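Long-range contacts in putative trimethylamine methyltransferase (Rhizobium meliloti, PDB 4YYC), which probably acts as a methyltransferase of the trimethylamine methyltransferase (MttB) family: residues R49-L54 and V339-A344; E57-I62 and A344-R349. One frame throughout, in Å; residues are numbered along the deposited sequence. Where two conformers were deposited one is given.

In the fold
From the N terminus, the chain leaves strand 44-45 and runs as a loop through 49-54. Interaction 1 lays this loop on helix 334-350 at V339-A344. Helix 56-73 follows at once, and interaction 2 packs its first turns on A344-R349, the next part of helix 334-350. Each contact closes a loop of more than 280 residues. The two cross along the chain and share A344, and their centres lie about 9 Å apart. Q345 joins them, because its OE1 accepts probable hydrogen bonds from V53 N and L54 N. Together they tie the N-terminal loop and helix 56-73 to the helix that lies, along the chain, between the parallel strands 313-322 and 354-355.

Interaction 1: residues R49-L54 and V339-A344; sequences REYEVL and VSYGAA
Y51 and Y341 form a T-shaped (edge-to-face) pair where the loop 49-54 lies along helix 334-350. This helix lies in the crossover between the parallel strands 313-322 and 354-355, after the short strand 329-330. The contact thus joins an N-terminal extended loop to a crossover helix. The Y51 ring gives its edge. Y51 CD2 sits over the centre of one face of the Y341 ring, 3.7 Å from Y341 CE1. The ring centroids are 5.1 Å apart and the planes meet at 69°. Y51 CG lies opposite the backbone N (chi1 -174°), which turns the ring to the helix. The far end of Y51 leaves the contact: its OH is hydrogen-bonded to R49 O of the second subunit, and Y51 OH of that subunit returns the bond to R49 O. The pair therefore lies at the interface with the second subunit, where Y341 also packs on L383 of that chain. A single water bridges the two backbones, donating to Y51 O at 2.6 Å and to Y341 O at 2.8 Å.

Next, V53 straddles the start of the Y341 side chain. V53 CG1 is 3.8 Å from Y341 CB and comes obliquely to the ring. V53 CG2 is 3.7 Å from G342 N. G342 has no side chain, consistent with the last approach: L54 CD1 lies 4.0 Å from G342 CA.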
loop_
_atom_site.group_PDB
_atom_site.type_symbol
_atom_site.label_atom_id
_atom_site.label_comp_id
_atom_site.label_asym_id
_atom_site.label_seq_id
_atom_site.Cartn_x
_atom_site.Cartn_y
_atom_site.Cartn_z
ATOM N N ARG A 49 7.765 8.055 -10.356
ATOM C CA ARG A 49 7.669 9.384 -9.746
ATOM C C ARG A 49 7.487 9.335 -8.251
ATOM O O ARG A 49 6.968 8.324 -7.719
ATOM C CB ARG A 49 6.421 10.123 -10.282
ATOM C CG ARG A 49 6.510 10.481 -11.726
ATOM C CD ARG A 49 5.227 11.118 -12.182
ATOM N NE ARG A 49 5.027 10.745 -13.560
ATOM C CZ ARG A 49 4.248 11.392 -14.397
ATOM N NH1 ARG A 49 3.599 12.472 -13.989
ATOM N NH2 ARG A 49 4.133 10.962 -15.635
ATOM N N GLU A 50 7.871 10.419 -7.567
ATOM C CA GLU A 50 7.586 10.587 -6.134
ATOM C C GLU A 50 6.165 11.117 -5.929
ATOM O O GLU A 50 5.702 12.004 -6.657
ATOM C CB GLU A 50 8.586 11.538 -5.466
ATOM C CG GLU A 50 10.043 11.160 -5.749
ATOM C CD GLU A 50 10.649 11.896 -6.959
ATOM O OE1 GLU A 50 9.932 12.261 -7.940
ATOM O OE2 GLU A 50 11.877 12.122 -6.924
ATOM N N TYR A 51 5.426 10.522 -4.989
ATOM C CA TYR A 51 4.097 10.984 -4.663
ATOM C C TYR A 51 4.172 12.093 -3.626
ATOM O O TYR A 51 4.852 11.912 -2.578
ATOM C CB TYR A 51 3.294 9.816 -4.080
ATOM C CG TYR A 51 1.860 10.213 -3.864
ATOM C CD1 TYR A 51 1.013 10.418 -4.943
ATOM C CD2 TYR A 51 1.323 10.338 -2.592
ATOM C CE1 TYR A 51 -0.287 10.788 -4.768
ATOM C CE2 TYR A 51 -0.002 10.697 -2.402
ATOM C CZ TYR A 51 -0.822 10.900 -3.489
ATOM O OH TYR A 51 -2.132 11.248 -3.365
ATOM N N GLU A 52 3.481 13.189 -3.898
ATOM C CA GLU A 52 3.495 14.420 -3.094
ATOM C C GLU A 52 2.162 14.656 -2.433
ATOM O O GLU A 52 1.128 14.452 -3.064
ATOM C CB GLU A 52 3.693 15.626 -3.961
ATOM C CG GLU A 52 4.839 15.517 -4.899
ATOM C CD GLU A 52 5.128 16.835 -5.590
ATOM O OE1 GLU A 52 4.218 17.656 -5.927
ATOM O OE2 GLU A 52 6.295 17.045 -5.822
ATOM N N VAL A 53 2.207 15.107 -1.180
ATOM C CA VAL A 53 1.051 15.543 -0.443
ATOM C C VAL A 53 0.968 17.029 -0.118
ATOM O O VAL A 53 -0.084 17.475 0.274
ATOM C CB VAL A 53 0.837 14.716 0.816
ATOM C CG1 VAL A 53 0.705 13.240 0.425
ATOM C CG2 VAL A 53 1.959 14.930 1.813
ATOM N N LEU A 54 2.056 17.784 -0.257
ATOM C CA LEU A 54 2.042 19.215 0.033
ATOM C C LEU A 54 2.304 19.955 -1.248
ATOM O O LEU A 54 3.135 19.538 -2.045
ATOM C CB LEU A 54 3.128 19.583 1.024
ATOM C CG LEU A 54 3.064 18.931 2.405
ATOM C CD1 LEU A 54 4.316 19.131 3.227
ATOM C CD2 LEU A 54 1.806 19.468 3.083
ATOM N N VAL A 339 2.669 12.331 7.056
ATOM C CA VAL A 339 3.924 12.911 7.597
ATOM C C VAL A 339 5.122 12.477 6.734
ATOM O O VAL A 339 5.929 13.297 6.307
ATOM C CB VAL A 339 4.186 12.472 9.053
ATOM C CG1 VAL A 339 5.621 12.778 9.532
ATOM C CG2 VAL A 339 3.168 13.107 9.999
ATOM N N SER A 340 5.237 11.185 6.467
ATOM C CA SER A 340 6.403 10.717 5.752
ATOM C C SER A 340 6.450 11.127 4.299
ATOM O O SER A 340 7.532 11.454 3.763
ATOM C CB SER A 340 6.582 9.222 5.895
ATOM O OG SER A 340 6.915 8.924 7.232
ATOM N N TYR A 341 5.297 11.171 3.629
ATOM C CA TYR A 341 5.287 11.693 2.255
ATOM C C TYR A 341 5.755 13.147 2.247
ATOM O O TYR A 341 6.524 13.556 1.395
ATOM C CB TYR A 341 3.889 11.643 1.629
ATOM C CG TYR A 341 3.419 10.315 1.058
ATOM C CD1 TYR A 341 4.149 9.654 0.062
ATOM C CD2 TYR A 341 2.238 9.723 1.489
ATOM C CE1 TYR A 341 3.686 8.484 -0.512
ATOM C CE2 TYR A 341 1.806 8.520 0.945
ATOM C CZ TYR A 341 2.523 7.924 -0.052
ATOM O OH TYR A 341 2.125 6.733 -0.603
ATOM N N GLY A 342 5.245 13.936 3.187
ATOM C CA GLY A 342 5.581 15.326 3.297
ATOM C C GLY A 342 7.046 15.530 3.664
ATOM O O GLY A 342 7.746 16.412 3.110
ATOM N N ALA A 343 7.525 14.718 4.575
ATOM C CA ALA A 343 8.912 14.855 5.030
ATOM C C ALA A 343 9.867 14.569 3.856
ATOM O O ALA A 343 10.923 15.204 3.694
ATOM C CB ALA A 343 9.187 13.932 6.210
ATOM N N ALA A 344 9.528 13.604 3.020
ATOM C CA ALA A 344 10.344 13.331 1.827
ATOM C C ALA A 344 10.449 14.539 0.894
ATOM O O ALA A 344 11.532 14.839 0.367
ATOM C CB ALA A 344 9.779 12.143 1.065
HETATM O O HOH W 1 6.987 12.472 -1.183
#

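Interaction 2: residues E57-I62 and A344-R349; sequences EGLQLI and AQLARR
L59 is the centre of this helix-helix contact, meeting Q345, L346 and R349. Helix 56-73 precedes the central parallel strands in sequence and packs steeply across the crossover helix 334-350, with an apolar core and a salt-bridged rim. L59 CD2 lies 3.8 Å from L346 CD2, and the two leucine side chains run past each other in opposite directions. L59 CD1 is 3.8 Å from Q345 NE2. The same L59 CD1 is 3.6 Å from R349 NH1. L59 also covers the R349 guanidinium: L59 CB stands over the centre of one face, 3.7 Å from R349 CZ. The R349 chain bends at chi3 (67°), which brings the flat group over L59. Beside it, Q60 CG approaches R349 NH2 at 4.0 Å. Next to L59, I62 CG2 meets L346 CD1 at 3.8 Å, with the side chains nearly perpendicular.

The second shell is polar and positions R349, Q60 and Q345. R349 is held by salt bridges from NE to E63 and from NH1 to E56, both on helix 56-73. E56 also accepts a hydrogen bond from Q60 NE2. Q345 OE1 takes the backbone N-H groups of V53 and L54, in the loop that leads into the helix.

The segment axes come within 10.8 Å and cross at -76°. Farther out, I62 packs on helix 286-307 through A287, L290 and T291, while A344 and A347 rest on F354 of strand 354-355.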
loop_
_atom_site.group_PDB
_atom_site.type_symbol
_atom_site.label_atom_id
_atom_site.label_comp_id
_atom_site.label_asym_id
_atom_site.label_seq_id
_atom_site.Cartn_x
_atom_site.Cartn_y
_atom_site.Cartn_z
ATOM N N GLU A 57 2.828 26.130 -1.545
ATOM C CA GLU A 57 2.470 27.006 -0.421
ATOM C C GLU A 57 2.593 26.268 0.907
ATOM O O GLU A 57 3.082 26.834 1.869
ATOM C CB GLU A 57 1.070 27.607 -0.570
ATOM C CG GLU A 57 0.449 28.113 0.737
ATOM N N GLY A 58 2.164 25.000 0.941
ATOM C CA GLY A 58 2.256 24.186 2.126
ATOM C C GLY A 58 3.700 23.920 2.495
ATOM O O GLY A 58 4.057 23.919 3.659
ATOM N N LEU A 59 4.533 23.650 1.501
ATOM C CA LEU A 59 5.941 23.389 1.773
ATOM C C LEU A 59 6.610 24.638 2.353
ATOM O O LEU A 59 7.332 24.563 3.345
ATOM C CB LEU A 59 6.682 22.970 0.526
ATOM C CG LEU A 59 6.256 21.614 0.008
ATOM C CD1 LEU A 59 6.605 21.443 -1.461
ATOM C CD2 LEU A 59 6.909 20.535 0.872
ATOM N N GLN A 60 6.377 25.778 1.710
ATOM C CA GLN A 60 6.897 27.044 2.231
ATOM C C GLN A 60 6.410 27.360 3.645
ATOM O O GLN A 60 7.138 27.907 4.449
ATOM C CB GLN A 60 6.521 28.184 1.275
ATOM C CG GLN A 60 7.356 28.151 0.012
ATOM C CD GLN A 60 7.092 29.357 -0.878
ATOM O OE1 GLN A 60 6.839 30.440 -0.393
ATOM N NE2 GLN A 60 7.146 29.162 -2.169
ATOM N N LEU A 61 5.171 26.996 3.941
ATOM C CA LEU A 61 4.607 27.223 5.257
ATOM C C LEU A 61 5.338 26.430 6.331
ATOM O O LEU A 61 5.705 26.971 7.369
ATOM C CB LEU A 61 3.130 26.863 5.218
ATOM C CG LEU A 61 2.358 26.925 6.527
ATOM C CD1 LEU A 61 2.379 28.330 7.077
ATOM C CD2 LEU A 61 0.909 26.504 6.234
ATOM N N ILE A 62 5.527 25.143 6.059
ATOM C CA ILE A 62 6.249 24.273 6.992
ATOM C C ILE A 62 7.692 24.750 7.152
ATOM O O ILE A 62 8.199 24.811 8.264
ATOM C CB ILE A 62 6.209 22.799 6.568
ATOM C CG1 ILE A 62 4.759 22.284 6.477
ATOM C CG2 ILE A 62 7.001 21.942 7.547
ATOM C CD1 ILE A 62 3.964 22.413 7.753
ATOM N N ALA A 344 9.528 13.604 3.020
ATOM C CA ALA A 344 10.344 13.331 1.827
ATOM C C ALA A 344 10.449 14.539 0.894
ATOM O O ALA A 344 11.532 14.839 0.367
ATOM C CB ALA A 344 9.779 12.143 1.065
ATOM N N GLN A 345 9.339 15.250 0.718
ATOM C CA GLN A 345 9.346 16.461 -0.040
ATOM C C GLN A 345 10.284 17.487 0.574
ATOM O O GLN A 345 11.086 18.112 -0.155
ATOM C CB GLN A 345 7.945 17.080 -0.164
ATOM C CG GLN A 345 6.971 16.215 -0.921
ATOM C CD GLN A 345 5.604 16.856 -1.060
ATOM O OE1 GLN A 345 4.647 16.454 -0.383
ATOM N NE2 GLN A 345 5.530 17.874 -1.884
ATOM N N LEU A 346 10.195 17.652 1.884
ATOM C CA LEU A 346 11.073 18.625 2.591
ATOM C C LEU A 346 12.534 18.240 2.515
ATOM O O LEU A 346 13.416 19.101 2.403
ATOM C CB LEU A 346 10.638 18.761 4.038
ATOM C CG LEU A 346 9.254 19.397 4.194
ATOM C CD1 LEU A 346 8.787 19.134 5.621
ATOM C CD2 LEU A 346 9.219 20.858 3.816
ATOM N N ALA A 347 12.807 16.930 2.563
ATOM C CA ALA A 347 14.186 16.428 2.429
ATOM C C ALA A 347 14.790 16.688 1.058
ATOM O O ALA A 347 15.966 17.124 0.931
ATOM C CB ALA A 347 14.219 14.940 2.764
ATOM N N ARG A 348 13.996 16.505 0.014
ATOM C CA ARG A 348 14.498 16.756 -1.361
ATOM C C ARG A 348 14.814 18.228 -1.508
ATOM O O ARG A 348 15.821 18.599 -2.119
ATOM C CB ARG A 348 13.503 16.287 -2.420
ATOM C CG ARG A 348 13.466 14.759 -2.617
ATOM C CD ARG A 348 12.572 14.371 -3.784
ATOM N NE ARG A 348 11.142 14.517 -3.519
ATOM C CZ ARG A 348 10.377 13.630 -2.891
ATOM N NH1 ARG A 348 10.863 12.491 -2.434
ATOM N NH2 ARG A 348 9.085 13.905 -2.720
ATOM N N ARG A 349 13.976 19.088 -0.931
ATOM C CA ARG A 349 14.190 20.530 -1.022
ATOM C C ARG A 349 15.371 20.987 -0.187
ATOM O O ARG A 349 16.112 21.904 -0.620
ATOM C CB ARG A 349 12.935 21.299 -0.624
ATOM C CG ARG A 349 11.776 21.129 -1.598
ATOM C CD ARG A 349 10.473 21.449 -0.940
ATOM N NE ARG A 349 10.295 22.846 -0.577
ATOM C CZ ARG A 349 9.764 23.766 -1.393
ATOM N NH1 ARG A 349 9.357 23.455 -2.633
ATOM N NH2 ARG A 349 9.604 24.991 -0.951
#